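Local coordinates for protein 4-aminobutyrate transaminase (Acinetobacter baumannii, PDB 6WOP) that probably transfers the amino group of 4-aminobutyrate to 2-oxoglutarate, using pyridoxal 5'-phosphate as its cofactor, at residues G50-N55 / E241-F246; L54-R59 / E319-R324; K251-N256 / I265-S270; G273-S278 / V306-A311; L379-C384 / I391-P396. All coordinates share one frame; numbering follows the deposited sequence.

Contact 1: residues G50-N55 / E241-F246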
# COMPACT_ATOMS: atom_id res chain seq x y z
N GLY A 50 -26.99 1.72 -23.99
CA GLY A 50 -25.97 0.81 -23.45
C GLY A 50 -25.08 1.48 -22.43
O GLY A 50 -23.93 1.07 -22.25
N ILE A 51 -25.60 2.51 -21.74
CA ILE A 51 -24.90 3.38 -20.78
C ILE A 51 -23.91 4.23 -21.54
O ILE A 51 -22.67 4.08 -21.34
CB ILE A 51 -24.13 2.66 -19.65
CG1 ILE A 51 -24.88 1.45 -19.05
CG2 ILE A 51 -23.86 3.66 -18.55
CD1 ILE A 51 -23.93 0.67 -18.02
N ALA A 52 -24.43 5.09 -22.44
CA ALA A 52 -23.67 6.16 -23.11
C ALA A 52 -22.69 5.61 -24.14
O ALA A 52 -21.79 6.33 -24.59
CB ALA A 52 -22.92 7.02 -22.06
N VAL A 53 -22.88 4.37 -24.57
CA VAL A 53 -22.03 3.73 -25.59
C VAL A 53 -22.55 3.94 -27.00
O VAL A 53 -21.77 3.79 -27.98
CB VAL A 53 -21.88 2.22 -25.28
CG1 VAL A 53 -21.04 1.51 -26.34
CG2 VAL A 53 -21.21 2.03 -23.88
N LEU A 54 -23.81 4.32 -27.16
CA LEU A 54 -24.44 4.33 -28.48
C LEU A 54 -24.92 5.72 -28.84
O LEU A 54 -26.08 5.90 -29.28
CB LEU A 54 -25.61 3.31 -28.51
CG LEU A 54 -24.98 1.94 -28.14
CD1 LEU A 54 -26.07 1.03 -27.67
CD2 LEU A 54 -24.25 1.41 -29.41
N ASN A 55 -24.03 6.72 -28.74
CA ASN A 55 -24.43 8.06 -29.18
C ASN A 55 -24.84 8.07 -30.64
O ASN A 55 -25.71 8.87 -31.03
CB ASN A 55 -23.29 9.06 -28.96
CG ASN A 55 -23.05 9.34 -27.44
OD1 ASN A 55 -23.85 8.88 -26.53
ND2 ASN A 55 -21.92 10.01 -27.14
N GLU A 241 -13.28 11.56 -19.90
CA GLU A 241 -14.42 11.68 -20.78
C GLU A 241 -14.91 10.33 -21.31
O GLU A 241 -15.48 10.25 -22.40
CB GLU A 241 -14.05 12.60 -21.94
CG GLU A 241 -13.74 14.00 -21.46
CD GLU A 241 -14.51 15.04 -22.17
OE1 GLU A 241 -15.68 14.81 -22.58
OE2 GLU A 241 -13.93 16.15 -22.30
N VAL A 242 -14.72 9.26 -20.52
CA VAL A 242 -15.24 7.96 -20.97
C VAL A 242 -16.75 8.04 -21.22
O VAL A 242 -17.24 7.55 -22.25
CB VAL A 242 -14.89 6.89 -19.94
CG1 VAL A 242 -15.75 5.68 -20.18
CG2 VAL A 242 -13.42 6.57 -20.05
N GLN A 243 -17.50 8.72 -20.33
CA GLN A 243 -18.96 8.87 -20.50
C GLN A 243 -19.39 10.16 -21.20
O GLN A 243 -20.38 10.16 -21.94
CB GLN A 243 -19.67 8.76 -19.14
CG GLN A 243 -21.19 8.49 -19.26
CD GLN A 243 -21.84 7.85 -18.04
OE1 GLN A 243 -23.04 8.07 -17.79
NE2 GLN A 243 -21.07 7.04 -17.28
N SER A 244 -18.66 11.26 -21.05
CA SER A 244 -19.02 12.60 -21.57
C SER A 244 -18.64 12.82 -23.03
O SER A 244 -19.02 13.85 -23.59
CB SER A 244 -18.32 13.67 -20.75
OG SER A 244 -16.93 13.41 -20.71
N GLY A 245 -17.77 11.96 -23.60
CA GLY A 245 -17.14 12.21 -24.89
C GLY A 245 -18.03 11.86 -26.07
O GLY A 245 -19.16 11.38 -25.92
N PHE A 246 -17.51 12.16 -27.27
CA PHE A 246 -18.15 11.84 -28.55
C PHE A 246 -19.59 12.35 -28.61
O PHE A 246 -20.55 11.60 -28.88
CB PHE A 246 -18.00 10.34 -28.81
CG PHE A 246 -16.60 10.04 -29.01
CD1 PHE A 246 -16.05 10.32 -30.23
CD2 PHE A 246 -15.79 9.78 -27.93
CE1 PHE A 246 -14.72 10.22 -30.45
CE2 PHE A 246 -14.42 9.70 -28.12
CZ PHE A 246 -13.90 9.89 -29.40
O HOH W 1 -21.36 9.35 -24.27
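Asn55 reaches across to the backbone of Phe246 with its side-chain amide: ND2 donates to Phe246 O over 2.7 Å, with an N-H...O angle of 155°. The donor stands above the carbonyl plane, 53° out of it. CG of Asn55 lies beside its own backbone N (chi1 -70°), which turns the amide to the facing loop. The other end of the amide is held too, since OD1 accepts from Arg248.

Water adds a second polar link. Water 1 accepts from Asn55 ND2 at 3.0 Å and lies within hydrogen-bonding distance of two carbonyls, Gln243 O at 2.7 Å and Ala52 O at 3.1 Å. It thus spans both backbones where they do not meet directly. The class-III aminotransferases share the type I fold of pyridoxal-phosphate enzymes, and here the loop after sheet strand 236-240 is joined to helix 49-52 and the loop that follows it.

Apolar contact is confined to the methyl of Ala52, whose CB packs on Gln243 CG at 3.6 Å. Gln243 extends past that methyl, and its NE2 bonds Glu212. Within the loop, Ser244 OG donates to Glu241 OE1 over 2.6 Å, and the same carboxylate also receives the backbone N-H groups of Ala254 and Met255.

Contact 2: residues L54-R59 / E319-R324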
# COMPACT_ATOMS: atom_id res chain seq x y z
N LEU A 54 -23.81 4.32 -27.16
CA LEU A 54 -24.44 4.33 -28.48
C LEU A 54 -24.92 5.72 -28.84
O LEU A 54 -26.08 5.90 -29.28
CB LEU A 54 -25.61 3.31 -28.51
CG LEU A 54 -24.98 1.94 -28.14
CD1 LEU A 54 -26.07 1.03 -27.67
CD2 LEU A 54 -24.25 1.41 -29.41
N ASN A 55 -24.03 6.72 -28.74
CA ASN A 55 -24.43 8.06 -29.18
C ASN A 55 -24.84 8.07 -30.64
O ASN A 55 -25.71 8.87 -31.03
CB ASN A 55 -23.29 9.06 -28.96
CG ASN A 55 -23.05 9.34 -27.44
OD1 ASN A 55 -23.85 8.88 -26.53
ND2 ASN A 55 -21.92 10.01 -27.14
N THR A 56 -24.26 7.18 -31.46
CA THR A 56 -24.63 7.00 -32.88
C THR A 56 -25.70 5.93 -33.09
O THR A 56 -26.04 5.63 -34.24
CB THR A 56 -23.35 6.62 -33.70
OG1 THR A 56 -22.61 5.57 -33.07
CG2 THR A 56 -22.48 7.80 -33.79
N GLY A 57 -26.21 5.34 -32.01
CA GLY A 57 -27.32 4.41 -32.06
C GLY A 57 -26.84 2.98 -32.24
O GLY A 57 -25.72 2.72 -32.66
N HIS A 58 -27.72 2.03 -31.87
CA HIS A 58 -27.44 0.61 -32.12
C HIS A 58 -27.30 0.36 -33.62
O HIS A 58 -28.18 0.75 -34.41
CB HIS A 58 -28.59 -0.25 -31.61
CG HIS A 58 -28.73 -0.28 -30.11
ND1 HIS A 58 -28.06 -1.19 -29.30
CD2 HIS A 58 -29.51 0.45 -29.28
CE1 HIS A 58 -28.44 -1.03 -28.05
NE2 HIS A 58 -29.32 -0.04 -28.00
N ARG A 59 -26.22 -0.29 -34.03
CA ARG A 59 -26.04 -0.71 -35.42
C ARG A 59 -26.25 0.46 -36.39
O ARG A 59 -26.97 0.33 -37.40
CB ARG A 59 -26.96 -1.90 -35.76
CG ARG A 59 -26.56 -3.25 -35.00
CD ARG A 59 -27.66 -4.33 -35.12
NE ARG A 59 -28.00 -4.57 -36.54
CZ ARG A 59 -29.19 -4.36 -37.08
NH1 ARG A 59 -30.22 -3.94 -36.32
NH2 ARG A 59 -29.35 -4.56 -38.39
N GLU A 319 -23.54 14.03 -39.67
CA GLU A 319 -24.93 14.10 -39.25
C GLU A 319 -25.16 15.20 -38.22
O GLU A 319 -26.27 15.31 -37.70
CB GLU A 319 -25.36 12.72 -38.70
CG GLU A 319 -25.14 11.69 -39.84
CD GLU A 319 -25.45 10.23 -39.46
OE1 GLU A 319 -26.09 10.00 -38.42
OE2 GLU A 319 -25.10 9.33 -40.26
N ASN A 320 -24.14 16.01 -37.93
CA ASN A 320 -24.29 17.16 -37.03
C ASN A 320 -24.85 16.72 -35.69
O ASN A 320 -25.82 17.30 -35.18
CB ASN A 320 -25.21 18.23 -37.65
CG ASN A 320 -24.67 18.78 -38.92
OD1 ASN A 320 -23.53 19.22 -38.99
ND2 ASN A 320 -25.50 18.78 -39.96
N LEU A 321 -24.26 15.68 -35.12
CA LEU A 321 -24.80 15.15 -33.89
C LEU A 321 -24.47 15.99 -32.65
O LEU A 321 -25.22 15.88 -31.67
CB LEU A 321 -24.31 13.71 -33.66
CG LEU A 321 -24.83 12.70 -34.69
CD1 LEU A 321 -24.40 11.27 -34.28
CD2 LEU A 321 -26.35 12.77 -34.96
N CYS A 322 -23.41 16.82 -32.66
CA CYS A 322 -23.28 17.82 -31.60
C CYS A 322 -24.50 18.74 -31.57
O CYS A 322 -25.10 18.97 -30.51
CB CYS A 322 -21.99 18.63 -31.77
SG CYS A 322 -20.54 17.77 -30.98
N ASP A 323 -24.89 19.26 -32.74
CA ASP A 323 -26.08 20.11 -32.79
C ASP A 323 -27.33 19.35 -32.36
O ASP A 323 -28.18 19.90 -31.64
CB ASP A 323 -26.29 20.66 -34.20
CG ASP A 323 -25.31 21.74 -34.59
OD1 ASP A 323 -24.72 22.42 -33.72
OD2 ASP A 323 -25.12 21.88 -35.80
N ARG A 324 -27.50 18.10 -32.82
CA ARG A 324 -28.65 17.31 -32.38
C ARG A 324 -28.65 17.12 -30.87
O ARG A 324 -29.73 17.15 -30.24
CB ARG A 324 -28.70 15.97 -33.09
CG ARG A 324 -29.25 16.08 -34.49
CD ARG A 324 -30.19 14.96 -34.89
NE ARG A 324 -31.57 15.17 -34.45
CZ ARG A 324 -32.32 14.22 -33.87
NH1 ARG A 324 -31.80 12.97 -33.64
NH2 ARG A 324 -33.57 14.56 -33.46
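Leu321 and Thr56 touch through one methyl each, where a type I beta turn, Leu54 to Gly57, faces the first turn of helix 321-342 in this class-III aminotransferase. The turn is closed by Gly57 N donating to Leu54 O. On the helix side Asn320 occupies the N-cap position, and its backbone carbonyl accepts from Arg324 N at 3.0 Å; its side chain makes no capping bond.

Leu321 can be followed outward. Its CB points at the turn but makes no contact with it. CG then lies beside the backbone N, opposite the carbonyl carbon (chi1 -66°), and the chain continues extended, so that CD1 is the branch pushed forward. CD1 meets Thr56 CG2 at 4.0 Å and rests against Asn55 O at 4.2 Å, a plain van der Waals approach to a carbonyl. CD2 takes the other direction and stays on its own side, 3.9 Å from Glu319 CB. The side chain also packs on Ile316 and Thr398.

The two side chains cross at about a right angle and touch through a single methyl pair. No hydrogen bond passes between the segments. A polar tie nearby is that of Glu319 OE2 to His60 NE2, just beyond the turn. Thr56 presents its methyl because OG1 sits between the backbone N and the carbonyl carbon (chi1 48°), which leaves CG2 beside the N, on the side where Leu321 CD1 lies.

Contact 3: residues K251-N256 / I265-S270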
# COMPACT_ATOMS: atom_id res chain seq x y z
N LYS A 251 -20.75 19.31 -27.80
CA LYS A 251 -19.48 19.51 -28.49
C LYS A 251 -18.80 18.15 -28.43
O LYS A 251 -19.26 17.27 -27.72
CB LYS A 251 -18.61 20.61 -27.85
CG LYS A 251 -19.28 22.03 -27.91
CD LYS A 251 -18.33 23.08 -27.29
CE LYS A 251 -18.87 24.49 -27.35
NZ LYS A 251 -19.10 24.86 -28.78
N LEU A 252 -17.71 17.96 -29.19
CA LEU A 252 -17.20 16.59 -29.29
C LEU A 252 -16.78 16.07 -27.92
O LEU A 252 -17.19 14.98 -27.49
CB LEU A 252 -16.06 16.54 -30.27
CG LEU A 252 -15.54 15.14 -30.61
CD1 LEU A 252 -16.65 14.30 -31.27
CD2 LEU A 252 -14.31 15.25 -31.51
N PHE A 253 -16.01 16.88 -27.19
CA PHE A 253 -15.58 16.60 -25.81
C PHE A 253 -16.24 17.60 -24.87
O PHE A 253 -16.36 18.78 -25.20
CB PHE A 253 -14.08 16.76 -25.65
CG PHE A 253 -13.28 15.68 -26.38
CD1 PHE A 253 -13.10 14.45 -25.80
CD2 PHE A 253 -12.79 15.92 -27.65
CE1 PHE A 253 -12.42 13.44 -26.49
CE2 PHE A 253 -12.09 14.92 -28.33
CZ PHE A 253 -11.91 13.70 -27.75
N ALA A 254 -16.64 17.16 -23.68
CA ALA A 254 -17.16 18.14 -22.72
C ALA A 254 -16.12 19.23 -22.45
O ALA A 254 -16.47 20.38 -22.22
CB ALA A 254 -17.52 17.43 -21.42
N MET A 255 -14.84 18.88 -22.48
CA MET A 255 -13.79 19.87 -22.21
C MET A 255 -13.78 20.95 -23.27
O MET A 255 -13.25 22.04 -23.05
CB MET A 255 -12.43 19.17 -22.16
CG MET A 255 -12.15 18.33 -20.92
SD MET A 255 -12.30 19.30 -19.40
CE MET A 255 -10.96 20.48 -19.67
N ASN A 256 -14.43 20.69 -24.43
CA ASN A 256 -14.50 21.75 -25.44
C ASN A 256 -15.34 22.92 -25.02
O ASN A 256 -15.26 23.97 -25.66
CB ASN A 256 -15.07 21.23 -26.77
CG ASN A 256 -14.04 20.43 -27.55
OD1 ASN A 256 -14.31 19.32 -28.01
ND2 ASN A 256 -12.89 21.05 -27.79
N ILE A 265 -6.60 13.25 -21.70
CA ILE A 265 -8.05 13.02 -21.78
C ILE A 265 -8.29 11.54 -22.03
O ILE A 265 -7.67 10.95 -22.92
CB ILE A 265 -8.70 13.87 -22.87
CG1 ILE A 265 -8.50 15.35 -22.59
CG2 ILE A 265 -10.18 13.54 -22.97
CD1 ILE A 265 -8.95 16.27 -23.74
N THR A 266 -9.24 10.94 -21.29
CA THR A 266 -9.53 9.54 -21.56
C THR A 266 -10.83 9.43 -22.35
O THR A 266 -11.73 10.27 -22.20
CB THR A 266 -9.65 8.73 -20.26
OG1 THR A 266 -10.65 9.30 -19.42
CG2 THR A 266 -8.32 8.73 -19.51
N MET A 267 -10.95 8.35 -23.14
CA MET A 267 -12.10 8.13 -24.02
C MET A 267 -12.45 6.67 -24.02
O MET A 267 -11.57 5.81 -23.98
CB MET A 267 -11.77 8.50 -25.50
CG MET A 267 -11.21 9.89 -25.67
SD MET A 267 -10.42 10.05 -27.29
CE MET A 267 -8.81 9.25 -27.04
N ALA A 268 -13.75 6.38 -24.17
CA ALA A 268 -14.17 5.02 -24.47
C ALA A 268 -15.64 5.06 -24.89
O ALA A 268 -16.06 6.06 -25.49
CB ALA A 268 -13.98 4.09 -23.27
N LYS A 269 -16.41 4.02 -24.54
CA LYS A 269 -17.86 3.97 -24.75
C LYS A 269 -18.21 4.42 -26.17
O LYS A 269 -17.99 3.66 -27.12
CB LYS A 269 -18.57 4.80 -23.67
CG LYS A 269 -18.55 4.07 -22.26
CD LYS A 269 -19.38 4.84 -21.27
CE LYS A 269 -19.38 4.17 -19.88
NZ LYS A 269 -20.63 3.50 -19.66
N SER A 270 -18.74 5.63 -26.35
CA SER A 270 -19.26 5.90 -27.68
C SER A 270 -18.17 6.13 -28.72
O SER A 270 -18.48 6.11 -29.92
CB SER A 270 -20.23 7.08 -27.63
OG SER A 270 -21.54 6.64 -27.32
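A Met-aromatic contact inside the large domain of the type I fold ties Met267, on sheet strand 264-267, to Phe253 in the loop that precedes that strand. The sulfur approaches the rim of the ring: Met267 SD lies 5.1 Å from the centroid of the Phe253 ring and 87° off the ring normal. Its closest ring atoms are Phe253 CE1 and CZ, with SD 4.0 Å from each. Met267 CG comes in at the same edge, near the ring plane, 3.8 Å from Phe253 CE1. That CG stands beside the methionine's own backbone N (chi1 -53°), and two consecutive atoms, CG and SD, follow the rim; the bend at chi3 affects only the terminal CE, after the sulfur has met the ring.

Ile265, two residues earlier, has its CB on the same side of the strand and supplies a second apolar touch. Its CG2 sits 4.2 Å from Phe253 CD1 and meets the ring obliquely. Thr266 between them has its CB directed away, and its side chain touches helix 112-127.

The backbone of Phe253 is tied to Asn256 by two bonds. Phe253 N donates to Asn256 OD1 over 3.1 Å (155° at the hydrogen), and Asn256 N donates to Phe253 O over 2.8 Å.

Strand 264-267 runs between parallel strand 236-240 and antiparallel strand 278-283, and the mixed seven-stranded sheet on which Phe253 thus packs is the central sheet of the large domain in the type I fold of pyridoxal-phosphate enzymes.

Contact 4: residues G273-S278 / V306-A311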
# COMPACT_ATOMS: atom_id res chain seq x y z
N GLY A 273 -18.84 3.21 -30.78
CA GLY A 273 -20.22 3.02 -31.31
C GLY A 273 -20.81 1.63 -31.10
O GLY A 273 -21.65 1.19 -31.90
N GLY A 274 -20.45 0.97 -30.02
CA GLY A 274 -20.94 -0.37 -29.79
C GLY A 274 -19.90 -1.48 -29.94
O GLY A 274 -20.29 -2.67 -29.96
N PHE A 275 -18.60 -1.14 -30.05
CA PHE A 275 -17.54 -2.16 -30.12
C PHE A 275 -16.42 -1.82 -29.14
O PHE A 275 -16.13 -0.63 -28.95
CB PHE A 275 -16.95 -2.23 -31.53
CG PHE A 275 -17.96 -2.68 -32.58
CD1 PHE A 275 -18.80 -1.78 -33.19
CD2 PHE A 275 -18.04 -4.03 -32.91
CE1 PHE A 275 -19.79 -2.20 -34.12
CE2 PHE A 275 -19.03 -4.47 -33.87
CZ PHE A 275 -19.88 -3.55 -34.46
N PRO A 276 -15.73 -2.81 -28.57
CA PRO A 276 -14.80 -2.49 -27.44
C PRO A 276 -13.54 -1.80 -27.93
O PRO A 276 -12.71 -2.39 -28.66
CB PRO A 276 -14.48 -3.86 -26.83
CG PRO A 276 -15.71 -4.69 -27.13
CD PRO A 276 -16.12 -4.23 -28.55
N ILE A 277 -13.37 -0.55 -27.47
CA ILE A 277 -12.14 0.20 -27.66
C ILE A 277 -12.16 1.36 -26.68
O ILE A 277 -13.24 1.86 -26.32
CB ILE A 277 -12.03 0.71 -29.13
CG1 ILE A 277 -10.73 1.50 -29.37
CG2 ILE A 277 -13.24 1.60 -29.49
CD1 ILE A 277 -10.37 1.74 -30.91
N SER A 278 -10.97 1.89 -26.35
CA SER A 278 -10.78 3.05 -25.46
C SER A 278 -9.56 3.80 -25.96
O SER A 278 -8.90 3.36 -26.91
CB SER A 278 -10.55 2.64 -24.00
OG SER A 278 -9.29 2.00 -23.88
N VAL A 306 -11.61 -0.09 -34.23
CA VAL A 306 -10.99 1.06 -34.86
C VAL A 306 -11.78 1.44 -36.12
O VAL A 306 -12.06 2.62 -36.38
CB VAL A 306 -9.52 0.74 -35.18
CG1 VAL A 306 -8.97 1.74 -36.21
CG2 VAL A 306 -8.66 0.77 -33.85
N ALA A 307 -12.22 0.45 -36.87
CA ALA A 307 -13.02 0.78 -38.06
C ALA A 307 -14.31 1.44 -37.65
O ALA A 307 -14.79 2.38 -38.32
CB ALA A 307 -13.31 -0.50 -38.88
N ALA A 308 -14.90 0.94 -36.58
CA ALA A 308 -16.17 1.47 -36.09
C ALA A 308 -15.99 2.90 -35.62
O ALA A 308 -16.81 3.76 -35.93
CB ALA A 308 -16.73 0.61 -34.93
N ALA A 309 -14.89 3.17 -34.93
CA ALA A 309 -14.65 4.51 -34.37
C ALA A 309 -14.42 5.51 -35.49
O ALA A 309 -14.78 6.69 -35.35
CB ALA A 309 -13.44 4.47 -33.38
N HIS A 310 -13.75 5.11 -36.57
CA HIS A 310 -13.63 6.05 -37.69
C HIS A 310 -15.02 6.44 -38.19
O HIS A 310 -15.24 7.58 -38.61
CB HIS A 310 -12.84 5.44 -38.86
CG HIS A 310 -11.36 5.55 -38.70
ND1 HIS A 310 -10.67 6.73 -38.88
CD2 HIS A 310 -10.43 4.61 -38.39
CE1 HIS A 310 -9.37 6.52 -38.67
NE2 HIS A 310 -9.20 5.24 -38.39
N ALA A 311 -15.94 5.46 -38.23
CA ALA A 311 -17.26 5.77 -38.77
C ALA A 311 -18.07 6.55 -37.75
O ALA A 311 -18.96 7.33 -38.14
CB ALA A 311 -18.00 4.50 -39.19
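The ring of Phe275 meets the methyl of Ala308 obliquely at one corner, CD1 lying 3.6 Å from Ala308 CB. Around the ring, Val63, Ile64 and Val67 of helix 61-71 also touch it, as do Ile304 and Ala305 of helix 303-318, and Thr75 of the second subunit packs on it. CG of Phe275 stands beside the backbone N (chi1 -65°), which sends the ring to the helical side of the loop.

Ile277 makes the second touch, further toward the start of the helical segment. CG1 is trans to the backbone N (chi1 -179°) and CD1 continues the extension, so the terminal methyl is carried to Val306 CG2, 3.5 Å away, and to within 4.0 Å of Val306 N. The CB of Val306 points away from the loop, yet CG2 is the branch beside the backbone N and comes back round to meet the isoleucine. The two side chains cross at a slant. The side chain facing Phe275 is the single methyl of Ala308, and the helix is regular here, with His310 N donating to Val306 O over 3.0 Å.

No hydrogen bond joins the segments. Two of the loop's carbonyls bond the second subunit: Gly274 O to Thr75 OG1 and Ile277 O to Tyr299 OH, both of that subunit. A buried loop leading into antiparallel strand 278-283, with helices on one side and the partner subunit on another, is an arrangement belonging to the subunit interface of this type I-fold aminotransferase.

Contact 5: residues L379-C384 / I391-P396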
# COMPACT_ATOMS: atom_id res chain seq x y z
N LEU A 379 -40.28 1.95 -22.55
CA LEU A 379 -39.27 3.00 -22.43
C LEU A 379 -38.21 2.55 -21.43
O LEU A 379 -38.51 2.28 -20.28
CB LEU A 379 -39.92 4.35 -22.02
CG LEU A 379 -38.85 5.44 -21.83
CD1 LEU A 379 -38.06 5.80 -23.21
CD2 LEU A 379 -39.46 6.65 -21.12
N LEU A 380 -36.95 2.45 -21.87
CA LEU A 380 -35.86 1.96 -21.04
C LEU A 380 -35.14 3.15 -20.45
O LEU A 380 -34.49 3.89 -21.19
CB LEU A 380 -34.90 1.12 -21.89
CG LEU A 380 -33.58 0.65 -21.24
CD1 LEU A 380 -33.86 -0.19 -20.00
CD2 LEU A 380 -32.74 -0.18 -22.21
N LEU A 381 -35.17 3.27 -19.10
CA LEU A 381 -34.58 4.38 -18.35
C LEU A 381 -33.54 3.89 -17.37
O LEU A 381 -33.74 2.86 -16.72
CB LEU A 381 -35.67 5.13 -17.52
CG LEU A 381 -36.74 5.91 -18.30
CD1 LEU A 381 -37.81 6.59 -17.36
CD2 LEU A 381 -36.00 6.93 -19.17
N LEU A 382 -32.44 4.66 -17.22
CA LEU A 382 -31.43 4.38 -16.20
C LEU A 382 -31.48 5.34 -15.02
O LEU A 382 -31.74 6.54 -15.20
CB LEU A 382 -30.03 4.47 -16.80
CG LEU A 382 -29.74 3.62 -18.05
CD1 LEU A 382 -28.39 4.04 -18.56
CD2 LEU A 382 -29.78 2.13 -17.70
N THR A 383 -31.12 4.83 -13.84
CA THR A 383 -30.92 5.69 -12.66
C THR A 383 -29.43 5.82 -12.30
O THR A 383 -28.55 5.17 -12.88
CB THR A 383 -31.69 5.17 -11.44
OG1 THR A 383 -31.25 3.85 -11.11
CG2 THR A 383 -33.22 5.22 -11.70
N CYS A 384 -29.13 6.69 -11.36
CA CYS A 384 -27.76 6.99 -11.02
C CYS A 384 -27.80 7.63 -9.65
O CYS A 384 -28.85 7.62 -8.99
CB CYS A 384 -27.10 7.95 -12.01
SG CYS A 384 -28.16 9.33 -12.59
N ILE A 391 -32.56 10.12 -12.39
CA ILE A 391 -32.75 9.47 -13.70
C ILE A 391 -31.88 10.19 -14.69
O ILE A 391 -31.99 11.41 -14.84
CB ILE A 391 -34.22 9.52 -14.13
CG1 ILE A 391 -35.10 8.77 -13.14
CG2 ILE A 391 -34.40 9.02 -15.62
CD1 ILE A 391 -36.56 9.13 -13.29
N ARG A 392 -31.02 9.47 -15.40
CA ARG A 392 -30.12 10.11 -16.35
C ARG A 392 -30.54 9.69 -17.73
O ARG A 392 -31.09 8.60 -17.90
CB ARG A 392 -28.65 9.70 -16.10
CG ARG A 392 -28.48 8.17 -16.14
CD ARG A 392 -27.00 7.82 -16.02
NE ARG A 392 -26.80 6.48 -15.48
CZ ARG A 392 -25.63 5.84 -15.48
NH1 ARG A 392 -24.58 6.40 -16.03
NH2 ARG A 392 -25.54 4.63 -14.93
N PHE A 393 -30.33 10.56 -18.72
CA PHE A 393 -30.83 10.31 -20.08
C PHE A 393 -29.66 10.17 -21.04
O PHE A 393 -28.86 11.10 -21.20
CB PHE A 393 -31.77 11.44 -20.51
CG PHE A 393 -32.95 11.55 -19.63
CD1 PHE A 393 -34.08 10.77 -19.88
CD2 PHE A 393 -32.92 12.37 -18.50
CE1 PHE A 393 -35.19 10.80 -19.03
CE2 PHE A 393 -34.02 12.41 -17.63
CZ PHE A 393 -35.16 11.60 -17.91
N LEU A 394 -29.57 8.99 -21.69
CA LEU A 394 -28.47 8.62 -22.58
C LEU A 394 -28.96 8.06 -23.90
O LEU A 394 -28.31 7.14 -24.49
CB LEU A 394 -27.58 7.60 -21.88
CG LEU A 394 -26.82 8.29 -20.75
CD1 LEU A 394 -26.16 7.18 -19.81
CD2 LEU A 394 -25.77 9.20 -21.37
N TYR A 395 -30.12 8.56 -24.39
CA TYR A 395 -30.68 8.14 -25.68
C TYR A 395 -29.65 8.34 -26.77
O TYR A 395 -28.87 9.30 -26.69
CB TYR A 395 -31.89 9.00 -25.99
CG TYR A 395 -31.64 10.50 -25.69
CD1 TYR A 395 -31.07 11.34 -26.64
CD2 TYR A 395 -32.00 11.05 -24.47
CE1 TYR A 395 -30.85 12.74 -26.34
CE2 TYR A 395 -31.79 12.37 -24.16
CZ TYR A 395 -31.24 13.21 -25.09
OH TYR A 395 -31.06 14.51 -24.74
N PRO A 396 -29.64 7.52 -27.83
CA PRO A 396 -28.79 7.81 -28.99
C PRO A 396 -29.06 9.20 -29.52
O PRO A 396 -30.22 9.63 -29.55
CB PRO A 396 -29.21 6.73 -30.02
CG PRO A 396 -29.50 5.51 -29.12
CD PRO A 396 -30.23 6.17 -27.90
O HOH W 2 -32.48 6.80 -18.97
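Arg392 meets the facing strand through its backbone N and, weakly, through NE. The backbone N donates to Leu382 O at 3.0 Å, with 156° at the hydrogen, and the same carbonyl takes a CA-H...O contact from Ile391 CA at 3.4 Å. CG lies between the backbone N and the carbonyl carbon (chi1 56°), and the extended chain runs across to bring NE to Thr383 O, a weak bond of 3.4 Å. That oxygen lies at the guanidinium edge, while Leu382 CD1 covers one face. Beyond NE, NH2 forms a salt bridge with Glu212 and NH1 a weak bond with Gln243 OE1, so all three guanidinium nitrogens have partners.

Leu382 N and Arg392 O do not pair directly. Water 2 sits between them, accepting from Leu382 N at 2.8 Å; its approach to Arg392 O is unusually short.

Apolar groups close the sides. Cys384 SG rests on Arg392 CB at 3.6 Å, Leu382 CD1 meets Leu394 CD1 at 4.0 Å, and Leu381 CD2 touches Phe393 CE1 at 4.0 Å. Thr383 and Ile391 form an antiparallel non-hydrogen-bonded pair.

The segments belong to the hairpin of strands 379-384 and 390-393 in a seven-stranded mixed sheet distinct from the one holding strand 264-267, flanked by parallel strand 43-46 and antiparallel strand 356-361; helix 364-376 packs on Thr383 and Ile391, and helix 321-342 on Phe393.

Overall arrangement
All five contacts are buried, but their distance from the chain centre differs: contact 1 lies about 5 Å from it and contact 3 about 8 Å, between centres, whereas contacts 2, 4 and 5 lie 13 to 15 Å out. Contacts 1 and 2 share Asn55. Contacts 1 and 3 meet where Ile51 O and Ala52 O approach Lys269 NZ and Ser270 OG. Contact 5 belongs to the other sheet, yet Gln243 and Arg392 both reach Glu212, joining it to contact 1. By chemistry, contacts 1 and 5 use hydrogen bonds and water, while contacts 2, 3 and 4 are apolar across their segments. Contacts 1, 2, 4 and 5 touch the second subunit, contact 3 weakly through Lys269.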